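Local coordinates for putative exported protein (Bordetella pertussis Tohama I, PDB 2PFZ) that binds pyroglutamic acid as an extracytoplasmic solute receptor of the DctP family, presumably delivering it to a tripartite ATP-independent periplasmic transporter, at residues T20-D25 against M112-V117; G32-T37 against D218-A223; T86-S91 against W119-I124; S178-G183 against Y199-W204. One frame throughout, in Å; residues are numbered along the deposited sequence.

In the fold
Contacts 1, 3 and 4 are buried, whereas contact 2 is only partly so and is centred about 27 Å from the centre of the chain. Contacts 1 and 2 touch through Val23 and Phe22 packing on Ile36, since helix 14-30 is followed, after a short loop, by strand 35-39; both are apolar in essence, with an N-cap beside the leucine packing of contact 2. Contacts 3 and 4, their centres about 9 Å apart, meet on neighbouring strands of the six-stranded sheet and both touch the ligand. Here the chemistry divides: contact 3 supplies an aromatic face, contact 4 serine hydroxyls. Contact 3 adjoins contact 1 in sequence, at the passage between the three-stranded and six-stranded sheets.

Contact 1. Residues T20-D25 against M112-V117; sequences TQFVKD and MLLYSV
Phe22, on the inner face of helix 14-30, meets Leu114 and Tyr115 of strand 111-118, and its ring carries the whole of the helix side of this contact. Tyr115 points the edge of its ring at one face of Phe22 in a T-shaped pair, the centroids 5.5 Å apart and the planes inclined by 60°. The atom that arrives is CE1, poised over the centre of the phenylalanine ring and 4.2 Å from Phe22 CD1. Leu114 comes from the opposite direction, its CD2 methyl reaching the far end of the ring obliquely, 3.4 Å from Phe22 CZ. With CG anti to the backbone nitrogen (chi1 165°), Phe22 is carried out from the helix toward the strand. Leu114 and Tyr115 both face Val210 in a classic beta bulge, consistent with two consecutive residues pointing at one ring. The tight part ends there. Tyr115 and Phe22 are buried, while Leu114 stays partly exposed, and the helix turns the charged chain of Lys24 out to solvent. Away from the ligand, the contact packs helix 14-30 against an outer strand of the three-stranded antiparallel sheet, with Ile36 of strand 35-39 also on Phe22, Ala235 of helix 222-256 against Tyr115, and Val212 of strand 207-213 touching Leu114.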
loop_
_atom_site.group_PDB
_atom_site.type_symbol
_atom_site.label_atom_id
_atom_site.label_comp_id
_atom_site.label_asym_id
_atom_site.label_seq_id
_atom_site.Cartn_x
_atom_site.Cartn_y
_atom_site.Cartn_z
ATOM N N THR A 20 15.098 -5.037 2.794
ATOM C CA THR A 20 16.319 -5.581 3.404
ATOM C C THR A 20 17.200 -6.251 2.338
ATOM O O THR A 20 18.416 -6.009 2.275
ATOM C CB THR A 20 15.980 -6.503 4.600
ATOM O OG1 THR A 20 15.341 -5.723 5.620
ATOM C CG2 THR A 20 17.237 -7.139 5.206
ATOM N N GLN A 21 16.585 -7.048 1.473
ATOM C CA GLN A 21 17.310 -7.635 0.334
ATOM C C GLN A 21 17.754 -6.573 -0.669
ATOM O O GLN A 21 18.848 -6.668 -1.237
ATOM C CB GLN A 21 16.475 -8.712 -0.364
ATOM C CG GLN A 21 17.263 -9.558 -1.383
ATOM C CD GLN A 21 18.572 -10.116 -0.829
ATOM O OE1 GLN A 21 19.659 -9.791 -1.322
ATOM N NE2 GLN A 21 18.480 -10.942 0.206
ATOM N N PHE A 22 16.896 -5.577 -0.892
ATOM C CA PHE A 22 17.187 -4.451 -1.776
ATOM C C PHE A 22 18.457 -3.734 -1.337
ATOM O O PHE A 22 19.336 -3.482 -2.168
ATOM C CB PHE A 22 15.998 -3.481 -1.786
ATOM C CG PHE A 22 16.304 -2.121 -2.366
ATOM C CD1 PHE A 22 16.562 -1.965 -3.714
ATOM C CD2 PHE A 22 16.294 -0.986 -1.547
ATOM C CE1 PHE A 22 16.839 -0.715 -4.254
ATOM C CE2 PHE A 22 16.601 0.282 -2.069
ATOM C CZ PHE A 22 16.858 0.416 -3.425
ATOM N N VAL A 23 18.573 -3.419 -0.044
ATOM C CA VAL A 23 19.738 -2.649 0.400
ATOM C C VAL A 23 21.016 -3.490 0.220
ATOM O O VAL A 23 22.064 -2.953 -0.154
ATOM C CB VAL A 23 19.595 -2.021 1.836
ATOM C CG1 VAL A 23 18.470 -1.034 1.908
ATOM C CG2 VAL A 23 19.407 -3.084 2.892
ATOM N N LYS A 24 20.913 -4.801 0.470
ATOM C CA LYS A 24 21.981 -5.762 0.171
ATOM C C LYS A 24 22.346 -5.800 -1.321
ATOM O O LYS A 24 23.517 -5.881 -1.658
ATOM C CB LYS A 24 21.600 -7.176 0.640
ATOM C CG LYS A 24 21.413 -7.325 2.146
ATOM C CD LYS A 24 21.103 -8.750 2.526
ATOM C CE LYS A 24 20.819 -8.849 4.031
ATOM N NZ LYS A 24 20.390 -10.216 4.458
ATOM N N ASP A 25 21.351 -5.750 -2.210
ATOM C CA ASP A 25 21.597 -5.702 -3.653
ATOM C C ASP A 25 22.295 -4.407 -4.080
ATOM O O ASP A 25 23.165 -4.429 -4.943
ATOM C CB ASP A 25 20.298 -5.874 -4.457
ATOM C CG ASP A 25 19.718 -7.291 -4.377
ATOM O OD1 ASP A 25 20.351 -8.198 -3.776
ATOM O OD2 ASP A 25 18.599 -7.495 -4.911
ATOM N N MET A 112 12.118 10.734 -7.912
ATOM C CA MET A 112 12.015 9.609 -8.831
ATOM C C MET A 112 11.288 8.435 -8.209
ATOM O O MET A 112 11.402 8.188 -7.009
ATOM C CB MET A 112 13.401 9.124 -9.231
ATOM C CG MET A 112 14.259 10.209 -9.735
ATOM S SD MET A 112 15.969 9.695 -9.906
ATOM C CE MET A 112 15.733 8.042 -10.575
ATOM N N LEU A 113 10.564 7.702 -9.046
ATOM C CA LEU A 113 9.971 6.422 -8.638
ATOM C C LEU A 113 10.967 5.307 -8.889
ATOM O O LEU A 113 11.303 5.000 -10.045
ATOM C CB LEU A 113 8.683 6.146 -9.405
ATOM C CG LEU A 113 7.992 4.790 -9.168
ATOM C CD1 LEU A 113 7.607 4.597 -7.697
ATOM C CD2 LEU A 113 6.773 4.659 -10.081
ATOM N N LEU A 114 11.433 4.679 -7.827
ATOM C CA LEU A 114 12.408 3.606 -8.001
ATOM C C LEU A 114 11.718 2.277 -8.290
ATOM O O LEU A 114 12.034 1.611 -9.260
ATOM C CB LEU A 114 13.385 3.518 -6.818
ATOM C CG LEU A 114 14.527 2.507 -7.031
ATOM C CD1 LEU A 114 15.474 2.980 -8.138
ATOM C CD2 LEU A 114 15.293 2.274 -5.781
ATOM N N TYR A 115 10.795 1.883 -7.434
ATOM C CA TYR A 115 9.972 0.715 -7.693
ATOM C C TYR A 115 8.709 0.767 -6.849
ATOM O O TYR A 115 8.640 1.539 -5.906
ATOM C CB TYR A 115 10.749 -0.555 -7.456
ATOM C CG TYR A 115 11.050 -0.910 -6.021
ATOM C CD1 TYR A 115 12.249 -0.507 -5.415
ATOM C CD2 TYR A 115 10.161 -1.709 -5.273
ATOM C CE1 TYR A 115 12.552 -0.880 -4.113
ATOM C CE2 TYR A 115 10.469 -2.098 -3.961
ATOM C CZ TYR A 115 11.665 -1.666 -3.393
ATOM O OH TYR A 115 11.983 -2.032 -2.098
ATOM N N SER A 116 7.706 -0.021 -7.229
ATOM C CA SER A 116 6.423 -0.015 -6.527
ATOM C C SER A 116 5.925 -1.452 -6.404
ATOM O O SER A 116 6.011 -2.213 -7.380
ATOM C CB SER A 116 5.398 0.833 -7.292
ATOM O OG SER A 116 4.142 0.961 -6.596
ATOM N N VAL A 117 5.473 -1.842 -5.205
ATOM C CA VAL A 117 4.930 -3.180 -5.046
ATOM C C VAL A 117 3.586 -3.222 -4.348
ATOM O O VAL A 117 3.330 -2.450 -3.448
ATOM C CB VAL A 117 5.939 -4.300 -4.563
ATOM C CG1 VAL A 117 7.432 -3.847 -4.427
ATOM C CG2 VAL A 117 5.424 -5.157 -3.423
#

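Contact 2. Residues G32-T37 against D218-A223; sequences GKLKIT and DALDPA
Asp221 OD2 accepts a hydrogen bond from the backbone nitrogen of Thr224, capping the start of helix 222-256, while the same side chain crosses that of Lys33 in the other segment at a slant. For this the aspartate places CG between its backbone nitrogen and carbonyl carbon (chi1 63°), turning the carboxylate back over the first helical turn. Its second oxygen, OD1, then stands 4.1 Å from Lys33 CG, touching the aliphatic part of the lysine rather than its charge. The ammonium group bends elsewhere: Lys33 NZ is 5.9 Å from Asp221 OD1, too far for a salt bridge, though a weak attraction through space may remain. Deeper in, two leucines carry the packing. Leu34 CD2 and Leu220 CD1 approach to 4.2 Å, a relaxed van der Waals distance between methyl groups. Trp3 of strand 2-6 and the terminal Thr1 touch both leucines, and Val26 of helix 14-30 also packs on Leu34. The contact thus joins the turn ahead of strand 35-39 to the beginning of helix 222-256. No hydrogen bond crosses between the segments, so apolar packing holds them together, while the nearby polar group spends its bonding capacity on the helix end.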
loop_
_atom_site.group_PDB
_atom_site.type_symbol
_atom_site.label_atom_id
_atom_site.label_comp_id
_atom_site.label_asym_id
_atom_site.label_seq_id
_atom_site.Cartn_x
_atom_site.Cartn_y
_atom_site.Cartn_z
ATOM N N GLY A 32 29.741 -1.582 -2.966
ATOM C CA GLY A 32 29.870 -0.937 -1.658
ATOM C C GLY A 32 29.910 0.582 -1.679
ATOM O O GLY A 32 30.039 1.213 -0.639
ATOM N N LYS A 33 29.771 1.177 -2.856
ATOM C CA LYS A 33 29.804 2.628 -2.972
ATOM C C LYS A 33 28.483 3.289 -2.523
ATOM O O LYS A 33 28.438 4.489 -2.274
ATOM C CB LYS A 33 30.195 3.041 -4.389
ATOM C CG LYS A 33 30.737 4.467 -4.516
ATOM C CD LYS A 33 32.105 4.684 -3.800
ATOM C CE LYS A 33 32.503 6.188 -3.756
ATOM N NZ LYS A 33 32.182 6.925 -2.487
ATOM N N LEU A 34 27.413 2.508 -2.416
ATOM C CA LEU A 34 26.170 3.037 -1.860
ATOM C C LEU A 34 25.641 2.135 -0.754
ATOM O O LEU A 34 25.233 0.996 -1.010
ATOM C CB LEU A 34 25.123 3.253 -2.953
ATOM C CG LEU A 34 23.764 3.852 -2.545
ATOM C CD1 LEU A 34 23.951 5.131 -1.725
ATOM C CD2 LEU A 34 22.866 4.090 -3.770
ATOM N N LYS A 35 25.642 2.663 0.470
ATOM C CA LYS A 35 25.157 1.904 1.621
ATOM C C LYS A 35 23.891 2.533 2.142
ATOM O O LYS A 35 23.890 3.695 2.516
ATOM C CB LYS A 35 26.201 1.806 2.728
ATOM C CG LYS A 35 27.509 1.135 2.253
ATOM C CD LYS A 35 28.028 0.163 3.278
ATOM C CE LYS A 35 29.464 -0.260 2.972
ATOM N NZ LYS A 35 29.554 -1.220 1.841
ATOM N N ILE A 36 22.814 1.758 2.153
ATOM C CA ILE A 36 21.525 2.286 2.595
ATOM C C ILE A 36 21.151 1.689 3.946
ATOM O O ILE A 36 21.155 0.467 4.130
ATOM C CB ILE A 36 20.401 2.073 1.554
ATOM C CG1 ILE A 36 20.754 2.749 0.234
ATOM C CG2 ILE A 36 19.039 2.607 2.088
ATOM C CD1 ILE A 36 19.911 2.259 -0.956
ATOM N N THR A 37 20.869 2.573 4.886
ATOM C CA THR A 37 20.415 2.193 6.190
ATOM C C THR A 37 18.907 2.316 6.227
ATOM O O THR A 37 18.350 3.385 5.920
ATOM C CB THR A 37 21.034 3.102 7.259
ATOM O OG1 THR A 37 22.451 2.959 7.216
ATOM C CG2 THR A 37 20.562 2.711 8.644
ATOM N N ASP A 218 21.503 12.266 -8.432
ATOM C CA ASP A 218 22.385 12.979 -9.354
ATOM C C ASP A 218 23.817 13.120 -8.854
ATOM O O ASP A 218 24.767 13.235 -9.662
ATOM C CB ASP A 218 21.802 14.365 -9.642
ATOM C CG ASP A 218 20.685 14.326 -10.668
ATOM O OD1 ASP A 218 20.395 13.243 -11.211
ATOM O OD2 ASP A 218 20.085 15.392 -10.930
ATOM N N ALA A 219 23.971 13.127 -7.531
ATOM C CA ALA A 219 25.279 13.237 -6.900
ATOM C C ALA A 219 26.101 11.957 -7.025
ATOM O O ALA A 219 27.325 11.987 -6.854
ATOM C CB ALA A 219 25.133 13.636 -5.439
ATOM N N LEU A 220 25.447 10.843 -7.341
ATOM C CA LEU A 220 26.129 9.556 -7.448
ATOM C C LEU A 220 26.798 9.438 -8.807
ATOM O O LEU A 220 26.344 10.025 -9.785
ATOM C CB LEU A 220 25.132 8.390 -7.334
ATOM C CG LEU A 220 24.103 8.283 -6.199
ATOM C CD1 LEU A 220 23.062 7.242 -6.612
ATOM C CD2 LEU A 220 24.722 7.930 -4.853
ATOM N N ASP A 221 27.844 8.627 -8.871
ATOM C CA ASP A 221 28.491 8.348 -10.147
ATOM C C ASP A 221 27.596 7.429 -10.969
ATOM O O ASP A 221 26.760 6.699 -10.396
ATOM C CB ASP A 221 29.890 7.757 -9.945
ATOM C CG ASP A 221 29.868 6.423 -9.239
ATOM O OD1 ASP A 221 30.190 6.393 -8.040
ATOM O OD2 ASP A 221 29.539 5.401 -9.879
ATOM N N PRO A 222 27.716 7.510 -12.313
ATOM C CA PRO A 222 26.911 6.716 -13.256
ATOM C C PRO A 222 26.770 5.227 -12.956
ATOM O O PRO A 222 25.665 4.703 -13.084
ATOM C CB PRO A 222 27.613 6.960 -14.600
ATOM C CG PRO A 222 28.094 8.366 -14.462
ATOM C CD PRO A 222 28.599 8.446 -13.034
ATOM N N ALA A 223 27.852 4.555 -12.567
ATOM C CA ALA A 223 27.789 3.124 -12.273
ATOM C C ALA A 223 26.925 2.844 -11.042
ATOM O O ALA A 223 26.153 1.876 -11.017
ATOM C CB ALA A 223 29.175 2.547 -12.074
#

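Contact 3. Residues T86-S91 against W119-I124. With PCA (pyroglutamic acid), chain B.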
loop_
_atom_site.group_PDB
_atom_site.type_symbol
_atom_site.label_atom_id
_atom_site.label_comp_id
_atom_site.label_asym_id
_atom_site.label_seq_id
_atom_site.Cartn_x
_atom_site.Cartn_y
_atom_site.Cartn_z
ATOM N N THR A 86 -8.866 -6.233 -8.924
ATOM C CA THR A 86 -9.139 -7.066 -7.758
ATOM C C THR A 86 -8.306 -8.355 -7.787
ATOM O O THR A 86 -8.734 -9.399 -7.312
ATOM C CB THR A 86 -10.648 -7.424 -7.721
ATOM O OG1 THR A 86 -11.008 -8.022 -8.977
ATOM C CG2 THR A 86 -11.506 -6.166 -7.489
ATOM N N GLY A 87 -7.105 -8.277 -8.339
ATOM C CA GLY A 87 -6.184 -9.416 -8.348
ATOM C C GLY A 87 -4.804 -8.910 -8.708
ATOM O O GLY A 87 -4.665 -7.760 -9.118
ATOM N N TYR A 88 -3.793 -9.772 -8.567
ATOM C CA TYR A 88 -2.399 -9.374 -8.844
ATOM C C TYR A 88 -2.159 -8.947 -10.303
ATOM O O TYR A 88 -1.464 -7.967 -10.557
ATOM C CB TYR A 88 -1.430 -10.462 -8.402
ATOM C CG TYR A 88 -1.150 -10.435 -6.913
ATOM C CD1 TYR A 88 -0.230 -9.528 -6.378
ATOM C CD2 TYR A 88 -1.839 -11.278 -6.021
ATOM C CE1 TYR A 88 0.042 -9.476 -5.002
ATOM C CE2 TYR A 88 -1.562 -11.236 -4.633
ATOM C CZ TYR A 88 -0.628 -10.323 -4.144
ATOM O OH TYR A 88 -0.337 -10.281 -2.794
ATOM N N ASP A 89 -2.712 -9.674 -11.264
ATOM C CA ASP A 89 -2.516 -9.306 -12.666
ATOM C C ASP A 89 -3.186 -7.978 -13.007
ATOM O O ASP A 89 -2.585 -7.095 -13.653
ATOM C CB ASP A 89 -3.032 -10.418 -13.592
ATOM C CG ASP A 89 -2.922 -10.048 -15.057
ATOM O OD1 ASP A 89 -1.791 -9.859 -15.533
ATOM O OD2 ASP A 89 -3.975 -9.950 -15.717
ATOM N N ALA A 90 -4.437 -7.823 -12.587
ATOM C CA ALA A 90 -5.126 -6.548 -12.838
ATOM C C ALA A 90 -4.407 -5.422 -12.121
ATOM O O ALA A 90 -4.268 -4.312 -12.653
ATOM C CB ALA A 90 -6.585 -6.634 -12.393
ATOM N N SER A 91 -3.920 -5.696 -10.914
ATOM C CA SER A 91 -3.189 -4.687 -10.145
ATOM C C SER A 91 -1.894 -4.272 -10.863
ATOM O O SER A 91 -1.584 -3.078 -10.941
ATOM C CB SER A 91 -2.817 -5.221 -8.758
ATOM O OG SER A 91 -2.036 -4.254 -8.040
ATOM N N TRP A 119 0.636 -4.464 -1.996
ATOM C CA TRP A 119 0.197 -5.222 -0.826
ATOM C C TRP A 119 -0.791 -6.288 -1.329
ATOM O O TRP A 119 -1.341 -6.158 -2.424
ATOM C CB TRP A 119 -0.561 -4.296 0.136
ATOM C CG TRP A 119 0.288 -3.367 0.976
ATOM C CD1 TRP A 119 0.700 -2.109 0.650
ATOM C CD2 TRP A 119 0.754 -3.619 2.291
ATOM N NE1 TRP A 119 1.407 -1.547 1.690
ATOM C CE2 TRP A 119 1.476 -2.468 2.711
ATOM C CE3 TRP A 119 0.669 -4.715 3.153
ATOM C CZ2 TRP A 119 2.072 -2.380 3.962
ATOM C CZ3 TRP A 119 1.271 -4.630 4.397
ATOM C CH2 TRP A 119 1.954 -3.464 4.795
ATOM N N PRO A 120 -1.025 -7.347 -0.530
ATOM C CA PRO A 120 -2.032 -8.359 -0.907
ATOM C C PRO A 120 -3.480 -7.825 -0.974
ATOM O O PRO A 120 -3.777 -6.720 -0.496
ATOM C CB PRO A 120 -1.859 -9.427 0.165
ATOM C CG PRO A 120 -0.383 -9.186 0.676
ATOM C CD PRO A 120 -0.316 -7.722 0.705
ATOM N N PRO A 121 -4.378 -8.589 -1.625
ATOM C CA PRO A 121 -5.752 -8.119 -1.815
ATOM C C PRO A 121 -6.469 -7.825 -0.509
ATOM O O PRO A 121 -6.334 -8.578 0.462
ATOM C CB PRO A 121 -6.407 -9.280 -2.559
ATOM C CG PRO A 121 -5.253 -9.927 -3.297
ATOM C CD PRO A 121 -4.168 -9.908 -2.270
ATOM N N GLN A 122 -7.177 -6.713 -0.485
ATOM C CA GLN A 122 -7.688 -6.174 0.774
ATOM C C GLN A 122 -9.018 -6.753 1.167
ATOM O O GLN A 122 -9.970 -6.708 0.382
ATOM C CB GLN A 122 -7.817 -4.668 0.687
ATOM C CG GLN A 122 -6.491 -4.007 0.255
ATOM C CD GLN A 122 -5.464 -3.852 1.364
ATOM O OE1 GLN A 122 -4.403 -4.493 1.348
ATOM N NE2 GLN A 122 -5.738 -2.980 2.289
ATOM N N GLY A 123 -9.090 -7.231 2.413
ATOM C CA GLY A 123 -10.331 -7.796 2.937
ATOM C C GLY A 123 -10.768 -7.040 4.163
ATOM O O GLY A 123 -10.115 -6.083 4.573
ATOM N N ILE A 124 -11.880 -7.463 4.748
ATOM C CA ILE A 124 -12.465 -6.777 5.895
ATOM C C ILE A 124 -12.287 -7.629 7.102
ATOM O O ILE A 124 -12.792 -8.765 7.142
ATOM C CB ILE A 124 -13.993 -6.554 5.747
ATOM C CG1 ILE A 124 -14.338 -6.017 4.352
ATOM C CG2 ILE A 124 -14.483 -5.586 6.853
ATOM C CD1 ILE A 124 -15.848 -6.176 3.985
HETATM N N PCA B . -1.524 -3.036 5.223
HETATM C CA PCA B . -1.201 -1.606 5.398
HETATM C CB PCA B . -1.630 -0.794 4.175
HETATM C CG PCA B . -2.287 -1.777 3.225
HETATM C CD PCA B . -2.124 -3.102 3.910
HETATM O OE PCA B . -2.438 -4.181 3.385
HETATM C C PCA B . -2.011 -1.118 6.577
HETATM O O PCA B . -1.731 -0.068 7.170
HETATM O OXT PCA B . -2.980 -1.799 6.949
#
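Van der Waals packing joins Tyr88, in the first turn of helix 88-107, to the Pro120-Pro121 pair. Tyr88 OH sits tightly against Pro120, 3.2 Å from its CA. Pro121 crosses the tyrosine side chain at about a right angle, bringing CD to 3.8 Å from Tyr88 CE2. A chi1 of -80° sets the tyrosine CG opposite the carbonyl carbon, and from there the phenol runs beside Pro120.

Hydrogen bonding takes over at the polar ends. Tyr88 OH is paired with Ser243 OG of helix 222-256, and Gly87 serves as the N-cap of helix 88-107, where Ser91 N donates to Gly87 O over 2.8 Å. The residues from Trp119 to Gln122 link strand 111-118 of the three-stranded sheet to strand 123-126 of the six-stranded one, consistent with an interlobe connection of a periplasmic-binding-protein fold.

The ligand contact belongs to Trp119, whose side chain leaves the backbone away from Tyr88. Pyroglutamic acid lies over one face of the indole, offset toward its rim, with its CD 3.3 Å from Trp119 CE3. Further along the same ring, Trp119 CZ3 approaches the ligand N to 3.3 Å. Asn208 OD1 accepts a hydrogen bond from Trp119 NE1, fixing how the indole is turned beneath the ligand.

Contact 4. Residues S178-G183 against Y199-W204; sequences SYMSSG and YDTEAW. With PCA (pyroglutamic acid), chain B.
Met180 reaches from strand 178-181, part of the mixed six-stranded sheet of this periplasmic-binding-protein fold, into the loop that follows strand 197-199. Its chain bends at the last torsion (chi3 76°), which brings the CE methyl among three residues of that loop. Met180 CE stands 3.3 Å from Trp204 CZ3 and 3.7 Å from Ala203 CB. The third neighbour is Thr201, whose hydroxyl is bonded to Gln122 O. Sulfur joins in as a Met-aromatic contact: Met180 SD lies 4.8 Å from the centroid of the six-membered ring of Trp204, approaching obliquely, well off the ring normal. Trp204 NE1 is hydrogen-bonded to Tyr144 OH, a residue of the ligand pocket, so this packing stands just behind the binding site. Ser181 faces the other way, toward pyroglutamic acid. Its hydroxyl, swung opposite the backbone nitrogen (chi1 -168°), donates a hydrogen bond of 2.7 Å from Ser181 OG to the ligand carboxylate oxygen OXT, while Arg142 and Thr185 also bond the ligand. Ser182 comes next, the N-cap of helix 183-188. Its hydroxyl is gripped twice: OG receives a hydrogen bond from Thr185 N and donates its own proton to OE of pyroglutamic acid, with Ser182 OG and OE 2.7 Å apart.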
loop_
_atom_site.group_PDB
_atom_site.type_symbol
_atom_site.label_atom_id
_atom_site.label_comp_id
_atom_site.label_asym_id
_atom_site.label_seq_id
_atom_site.Cartn_x
_atom_site.Cartn_y
_atom_site.Cartn_z
ATOM N N SER A 178 -12.816 -3.161 13.709
ATOM C CA SER A 178 -12.892 -3.593 12.319
ATOM C C SER A 178 -11.971 -2.709 11.479
ATOM O O SER A 178 -11.647 -1.593 11.876
ATOM C CB SER A 178 -14.324 -3.453 11.789
ATOM O OG SER A 178 -14.729 -2.083 11.759
ATOM N N TYR A 179 -11.567 -3.235 10.326
ATOM C CA TYR A 179 -10.836 -2.506 9.304
ATOM C C TYR A 179 -10.649 -3.294 8.000
ATOM O O TYR A 179 -10.797 -4.505 7.968
ATOM C CB TYR A 179 -9.483 -2.004 9.822
ATOM C CG TYR A 179 -8.426 -3.028 10.122
ATOM C CD1 TYR A 179 -8.436 -3.736 11.327
ATOM C CD2 TYR A 179 -7.356 -3.246 9.236
ATOM C CE1 TYR A 179 -7.442 -4.664 11.619
ATOM C CE2 TYR A 179 -6.377 -4.186 9.516
ATOM C CZ TYR A 179 -6.418 -4.891 10.717
ATOM O OH TYR A 179 -5.425 -5.812 11.037
ATOM N N MET A 180 -10.309 -2.588 6.926
ATOM C CA MET A 180 -9.831 -3.263 5.716
ATOM C C MET A 180 -8.319 -3.162 5.586
ATOM O O MET A 180 -7.741 -2.118 5.874
ATOM C CB MET A 180 -10.538 -2.786 4.464
ATOM C CG MET A 180 -12.013 -3.210 4.436
ATOM S SD MET A 180 -12.877 -2.728 2.943
ATOM C CE MET A 180 -12.252 -3.943 1.786
ATOM N N SER A 181 -7.707 -4.302 5.260
ATOM C CA SER A 181 -6.253 -4.446 5.066
ATOM C C SER A 181 -5.979 -5.852 4.517
ATOM O O SER A 181 -6.903 -6.560 4.101
ATOM C CB SER A 181 -5.488 -4.275 6.378
ATOM O OG SER A 181 -4.092 -4.143 6.139
ATOM N N SER A 182 -4.699 -6.244 4.531
ATOM C CA SER A 182 -4.240 -7.506 3.985
ATOM C C SER A 182 -4.143 -8.550 5.106
ATOM O O SER A 182 -4.160 -8.198 6.283
ATOM C CB SER A 182 -2.872 -7.317 3.348
ATOM O OG SER A 182 -1.968 -6.723 4.274
ATOM N N GLY A 183 -4.072 -9.827 4.733
ATOM C CA GLY A 183 -3.742 -10.886 5.683
ATOM C C GLY A 183 -2.393 -10.624 6.337
ATOM O O GLY A 183 -2.200 -10.947 7.517
ATOM N N TYR A 199 -13.135 -11.270 5.835
ATOM C CA TYR A 199 -13.837 -11.423 4.570
ATOM C C TYR A 199 -12.844 -11.096 3.463
ATOM O O TYR A 199 -12.388 -9.953 3.342
ATOM C CB TYR A 199 -15.021 -10.462 4.522
ATOM C CG TYR A 199 -16.079 -10.848 5.525
ATOM C CD1 TYR A 199 -17.092 -11.730 5.174
ATOM C CD2 TYR A 199 -16.048 -10.361 6.834
ATOM C CE1 TYR A 199 -18.055 -12.114 6.114
ATOM C CE2 TYR A 199 -17.012 -10.726 7.767
ATOM C CZ TYR A 199 -18.001 -11.611 7.392
ATOM O OH TYR A 199 -18.955 -11.988 8.300
ATOM N N ASP A 200 -12.519 -12.120 2.679
ATOM C CA ASP A 200 -11.511 -12.050 1.617
ATOM C C ASP A 200 -12.098 -11.362 0.381
ATOM O O ASP A 200 -12.211 -11.969 -0.701
ATOM C CB ASP A 200 -11.074 -13.485 1.307
ATOM C CG ASP A 200 -9.778 -13.580 0.492
ATOM O OD1 ASP A 200 -8.990 -12.602 0.434
ATOM O OD2 ASP A 200 -9.528 -14.679 -0.043
ATOM N N THR A 201 -12.439 -10.084 0.523
ATOM C CA THR A 201 -13.074 -9.338 -0.568
ATOM C C THR A 201 -12.150 -9.036 -1.748
ATOM O O THR A 201 -12.638 -8.710 -2.849
ATOM C CB THR A 201 -13.714 -8.027 -0.075
ATOM O OG1 THR A 201 -12.745 -7.230 0.631
ATOM C CG2 THR A 201 -14.880 -8.357 0.873
ATOM N N GLU A 202 -10.832 -9.090 -1.512
ATOM C CA GLU A 202 -9.856 -8.773 -2.563
ATOM C C GLU A 202 -10.286 -7.495 -3.281
ATOM O O GLU A 202 -10.206 -7.385 -4.522
ATOM C CB GLU A 202 -9.679 -9.949 -3.567
ATOM C CG GLU A 202 -9.404 -11.302 -2.900
ATOM C CD GLU A 202 -8.985 -12.380 -3.890
ATOM O OE1 GLU A 202 -9.699 -12.589 -4.899
ATOM O OE2 GLU A 202 -7.926 -13.007 -3.646
ATOM N N ALA A 203 -10.682 -6.497 -2.490
ATOM C CA ALA A 203 -11.331 -5.290 -3.016
ATOM C C ALA A 203 -10.408 -4.376 -3.792
ATOM O O ALA A 203 -10.835 -3.716 -4.752
ATOM C CB ALA A 203 -12.078 -4.516 -1.879
ATOM N N TRP A 204 -9.141 -4.339 -3.383
ATOM C CA TRP A 204 -8.123 -3.574 -4.110
ATOM C C TRP A 204 -6.772 -4.096 -3.661
ATOM O O TRP A 204 -6.700 -4.896 -2.726
ATOM C CB TRP A 204 -8.267 -2.046 -3.880
ATOM C CG TRP A 204 -7.961 -1.538 -2.512
ATOM C CD1 TRP A 204 -6.748 -1.046 -2.058
ATOM C CD2 TRP A 204 -8.872 -1.427 -1.421
ATOM N NE1 TRP A 204 -6.853 -0.679 -0.726
ATOM C CE2 TRP A 204 -8.150 -0.896 -0.314
ATOM C CE3 TRP A 204 -10.235 -1.750 -1.257
ATOM C CZ2 TRP A 204 -8.749 -0.665 0.934
ATOM C CZ3 TRP A 204 -10.838 -1.518 -0.004
ATOM C CH2 TRP A 204 -10.087 -0.989 1.081
HETATM N N PCA B . -1.524 -3.036 5.223
HETATM C CA PCA B . -1.201 -1.606 5.398
HETATM C CB PCA B . -1.630 -0.794 4.175
HETATM C CG PCA B . -2.287 -1.777 3.225
HETATM C CD PCA B . -2.124 -3.102 3.910
HETATM O OE PCA B . -2.438 -4.181 3.385
HETATM C C PCA B . -2.011 -1.118 6.577
HETATM O O PCA B . -1.731 -0.068 7.170
HETATM O OXT PCA B . -2.980 -1.799 6.949
#